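Local coordinates for protein aldo-keto reductase family 1, member B4 (Aldose reductase) (Schistosoma japonicum, PDB 4HBK) that probably reduces aldehydes and sugars with NADPH as an aldose reductase of the aldo/keto reductase family, at residues His267-Thr272 and Phe305-Ser310. Sequence-based numbering, arbitrary orientation.
Sequences HRHKKT and FDFQLS
Lys271 lays its aliphatic chain across the Phe307 ring, a CH-pi contact with Lys271 CG 3.9 Å from the ring centroid and only 3° off the normal. The lysine belongs to the turn that ends helix 260-269 of this (beta/alpha)8 barrel, and the phenylalanine to the loop between helices 295-302 and 311-319, at the surface and away from the predicted catalytic residues. A Schellman motif closes the helix at Lys270, with positive phi, and brings Lys271 round to face the loop. Two successive bends, at chi2 and chi3, carry the chain on from CG past the CD1/CE1 side of the ring towards Asp306, and Lys271 CE lies 3.7 Å from Phe307 CE1. Beyond the ring, the ammonium also donates to the backbone O of Gln303. The His269 ring leans obliquely against the same phenylalanine, its plane turned 56° from the other, with His269 CG 3.8 Å from Phe307 CD2. Leu309 CD2 packs 3.8 Å from His269 NE2, a nitrogen that is hydrogen-bonded to Glu313 of helix 311-319; Glu313 also pairs with Arg268. In the salt bridge that gives the ammonium its second acceptor, Lys271 NZ meets the syn lone pair of Asp306 OD1 at 3.0 Å.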
ATOM      1  N   HIS A 267       0.257 -21.792 -17.175  1.00 17.44           N
ATOM      2  CA  HIS A 267       0.090 -22.514 -18.433  1.00 21.47           C
ATOM      3  C   HIS A 267      -1.312 -23.080 -18.555  1.00 21.29           C
ATOM      4  O   HIS A 267      -1.936 -22.998 -19.616  1.00 22.87           O
ATOM      5  CB  HIS A 267       1.094 -23.660 -18.560  1.00 26.62           C
ATOM      6  CG  HIS A 267       0.969 -24.421 -19.843  1.00 29.16           C
ATOM      7  ND1 HIS A 267       1.191 -23.846 -21.076  1.00 34.35           N
ATOM      8  CD2 HIS A 267       0.623 -25.711 -20.088  1.00 36.73           C
ATOM      9  CE1 HIS A 267       0.998 -24.745 -22.026  1.00 35.83           C
ATOM     10  NE2 HIS A 267       0.652 -25.886 -21.450  1.00 36.03           N
ATOM     11  N   ARG A 268      -1.801 -23.664 -17.467  1.00 17.75           N
ATOM     12  CA  ARG A 268      -3.110 -24.290 -17.473  1.00 18.10           C
ATOM     13  C   ARG A 268      -4.186 -23.279 -17.840  1.00 20.32           C
ATOM     14  O   ARG A 268      -5.124 -23.590 -18.578  1.00 16.93           O
ATOM     15  CB  ARG A 268      -3.406 -24.904 -16.108  1.00 21.10           C
ATOM     16  CG  ARG A 268      -4.742 -25.623 -16.004  1.00 19.56           C
ATOM     17  CD  ARG A 268      -4.843 -26.293 -14.651  1.00 27.13           C
ATOM     18  NE  ARG A 268      -3.635 -27.059 -14.354  1.00 27.36           N
ATOM     19  CZ  ARG A 268      -3.095 -27.170 -13.143  1.00 32.57           C
ATOM     20  NH1 ARG A 268      -3.649 -26.555 -12.104  1.00 26.60           N
ATOM     21  NH2 ARG A 268      -1.994 -27.895 -12.969  1.00 32.16           N
ATOM     22  N   HIS A 269      -4.042 -22.063 -17.325  1.00 18.33           N
ATOM     23  CA  HIS A 269      -5.037 -21.023 -17.563  1.00 18.55           C
ATOM     24  C   HIS A 269      -4.699 -20.147 -18.769  1.00 19.83           C
ATOM     25  O   HIS A 269      -5.460 -19.244 -19.110  1.00 18.44           O
ATOM     26  CB  HIS A 269      -5.202 -20.149 -16.316  1.00 16.53           C
ATOM     27  CG  HIS A 269      -5.866 -20.848 -15.168  1.00 18.34           C
ATOM     28  ND1 HIS A 269      -7.234 -20.996 -15.077  1.00 15.98           N
ATOM     29  CD2 HIS A 269      -5.347 -21.437 -14.062  1.00 15.58           C
ATOM     30  CE1 HIS A 269      -7.529 -21.645 -13.964  1.00 18.82           C
ATOM     31  NE2 HIS A 269      -6.405 -21.925 -13.332  1.00 19.40           N
ATOM     32  N   LYS A 270      -3.557 -20.406 -19.403  1.00 17.73           N
ATOM     33  CA  LYS A 270      -3.094 -19.574 -20.513  1.00 23.03           C
ATOM     34  C   LYS A 270      -2.981 -18.114 -20.097  1.00 22.40           C
ATOM     35  O   LYS A 270      -3.440 -17.214 -20.806  1.00 21.07           O
ATOM     36  CB  LYS A 270      -4.023 -19.711 -21.725  1.00 23.01           C
ATOM     37  CG  LYS A 270      -3.955 -21.084 -22.356  1.00 28.27           C
ATOM     38  CD  LYS A 270      -5.276 -21.477 -22.971  1.00 32.63           C
ATOM     39  CE  LYS A 270      -5.357 -22.992 -23.115  1.00 42.05           C
ATOM     40  NZ  LYS A 270      -6.624 -23.415 -23.773  1.00 55.52           N
ATOM     41  N   LYS A 271      -2.382 -17.896 -18.931  1.00 19.85           N
ATOM     42  CA  LYS A 271      -2.099 -16.557 -18.443  1.00 19.84           C
ATOM     43  C   LYS A 271      -0.629 -16.532 -18.090  1.00 17.58           C
ATOM     44  O   LYS A 271       0.027 -17.570 -18.098  1.00 17.10           O
ATOM     45  CB  LYS A 271      -2.942 -16.230 -17.201  1.00 18.05           C
ATOM     46  CG  LYS A 271      -4.448 -16.424 -17.366  1.00 18.48           C
ATOM     47  CD  LYS A 271      -5.079 -15.330 -18.206  1.00 22.43           C
ATOM     48  CE  LYS A 271      -4.873 -13.954 -17.570  1.00 21.51           C
ATOM     49  NZ  LYS A 271      -5.665 -12.900 -18.272  1.00 21.55           N
ATOM     50  N   THR A 272      -0.116 -15.348 -17.773  1.00 16.06           N
ATOM     51  CA  THR A 272       1.275 -15.205 -17.359  1.00 17.02           C
ATOM     52  C   THR A 272       1.441 -15.432 -15.863  1.00 17.07           C
ATOM     53  O   THR A 272       0.485 -15.290 -15.088  1.00 14.81           O
ATOM     54  CB  THR A 272       1.807 -13.802 -17.668  1.00 18.54           C
ATOM     55  OG1 THR A 272       1.227 -12.863 -16.751  1.00 12.04           O
ATOM     56  CG2 THR A 272       1.481 -13.408 -19.117  1.00 13.73           C
ATOM     57  N   PHE A 305      -8.778 -10.379 -14.570  1.00 16.19           N
ATOM     58  CA  PHE A 305     -10.193 -10.442 -14.200  1.00 18.05           C
ATOM     59  C   PHE A 305     -11.025 -11.338 -15.106  1.00 21.99           C
ATOM     60  O   PHE A 305     -12.251 -11.210 -15.134  1.00 23.55           O
ATOM     61  CB  PHE A 305     -10.812  -9.037 -14.174  1.00 16.01           C
ATOM     62  CG  PHE A 305     -10.191  -8.126 -13.161  1.00 21.91           C
ATOM     63  CD1 PHE A 305     -10.415  -8.321 -11.807  1.00 18.16           C
ATOM     64  CD2 PHE A 305      -9.378  -7.075 -13.560  1.00 18.45           C
ATOM     65  CE1 PHE A 305      -9.841  -7.483 -10.871  1.00 20.66           C
ATOM     66  CE2 PHE A 305      -8.798  -6.238 -12.634  1.00 17.66           C
ATOM     67  CZ  PHE A 305      -9.027  -6.442 -11.283  1.00 19.00           C
ATOM     68  N   ASP A 306     -10.376 -12.242 -15.839  1.00 20.53           N
ATOM     69  CA  ASP A 306     -11.111 -13.102 -16.771  1.00 19.86           C
ATOM     70  C   ASP A 306     -10.803 -14.587 -16.600  1.00 20.90           C
ATOM     71  O   ASP A 306     -10.922 -15.369 -17.539  1.00 21.71           O
ATOM     72  CB  ASP A 306     -10.852 -12.672 -18.209  1.00 18.45           C
ATOM     73  CG  ASP A 306      -9.394 -12.798 -18.598  1.00 22.92           C
ATOM     74  OD1 ASP A 306      -8.560 -13.122 -17.720  1.00 25.82           O
ATOM     75  OD2 ASP A 306      -9.079 -12.565 -19.783  1.00 28.20           O
ATOM     76  N   PHE A 307     -10.414 -14.972 -15.394  1.00 17.87           N
ATOM     77  CA  PHE A 307     -10.191 -16.374 -15.080  1.00 16.64           C
ATOM     78  C   PHE A 307     -10.260 -16.559 -13.582  1.00 19.54           C
ATOM     79  O   PHE A 307     -10.306 -15.586 -12.827  1.00 14.37           O
ATOM     80  CB  PHE A 307      -8.838 -16.865 -15.619  1.00 14.67           C
ATOM     81  CG  PHE A 307      -7.643 -16.385 -14.833  1.00 16.13           C
ATOM     82  CD1 PHE A 307      -7.283 -15.046 -14.833  1.00 14.61           C
ATOM     83  CD2 PHE A 307      -6.851 -17.285 -14.130  1.00 16.66           C
ATOM     84  CE1 PHE A 307      -6.162 -14.605 -14.129  1.00 13.39           C
ATOM     85  CE2 PHE A 307      -5.724 -16.854 -13.424  1.00 16.22           C
ATOM     86  CZ  PHE A 307      -5.381 -15.511 -13.424  1.00 13.24           C
ATOM     87  N   GLN A 308     -10.262 -17.813 -13.156  1.00 21.25           N
ATOM     88  CA  GLN A 308     -10.383 -18.137 -11.747  1.00 21.47           C
ATOM     89  C   GLN A 308      -9.455 -19.298 -11.404  1.00 19.97           C
ATOM     90  O   GLN A 308      -9.445 -20.325 -12.089  1.00 21.85           O
ATOM     91  CB  GLN A 308     -11.838 -18.491 -11.407  1.00 20.44           C
ATOM     92  CG  GLN A 308     -12.092 -18.712  -9.913  1.00 29.13           C
ATOM     93  CD  GLN A 308     -12.958 -17.626  -9.288  1.00 38.21           C
ATOM     94  OE1 GLN A 308     -12.514 -16.891  -8.397  1.00 33.12           O
ATOM     95  NE2 GLN A 308     -14.207 -17.525  -9.750  1.00 46.87           N
ATOM     96  N   LEU A 309      -8.656 -19.121 -10.362  1.00 13.56           N
ATOM     97  CA  LEU A 309      -7.870 -20.212  -9.823  1.00 15.29           C
ATOM     98  C   LEU A 309      -8.805 -21.125  -9.031  1.00 18.70           C
ATOM     99  O   LEU A 309      -9.682 -20.653  -8.305  1.00 11.87           O
ATOM    100  CB  LEU A 309      -6.754 -19.678  -8.915  1.00 11.96           C
ATOM    101  CG  LEU A 309      -5.684 -18.796  -9.570  1.00 15.47           C
ATOM    102  CD1 LEU A 309      -4.602 -18.418  -8.555  1.00 15.98           C
ATOM    103  CD2 LEU A 309      -5.055 -19.502 -10.765  1.00 13.57           C
ATOM    104  N   SER A 310      -8.613 -22.430  -9.173  1.00 15.96           N
ATOM    105  CA  SER A 310      -9.402 -23.407  -8.438  1.00 19.22           C
ATOM    106  C   SER A 310      -8.892 -23.526  -7.008  1.00 16.62           C
ATOM    107  O   SER A 310      -7.793 -23.075  -6.699  1.00 16.31           O
ATOM    108  CB  SER A 310      -9.305 -24.770  -9.111  1.00 16.38           C
ATOM    109  OG  SER A 310      -8.000 -25.290  -8.939  1.00 14.40           O
TER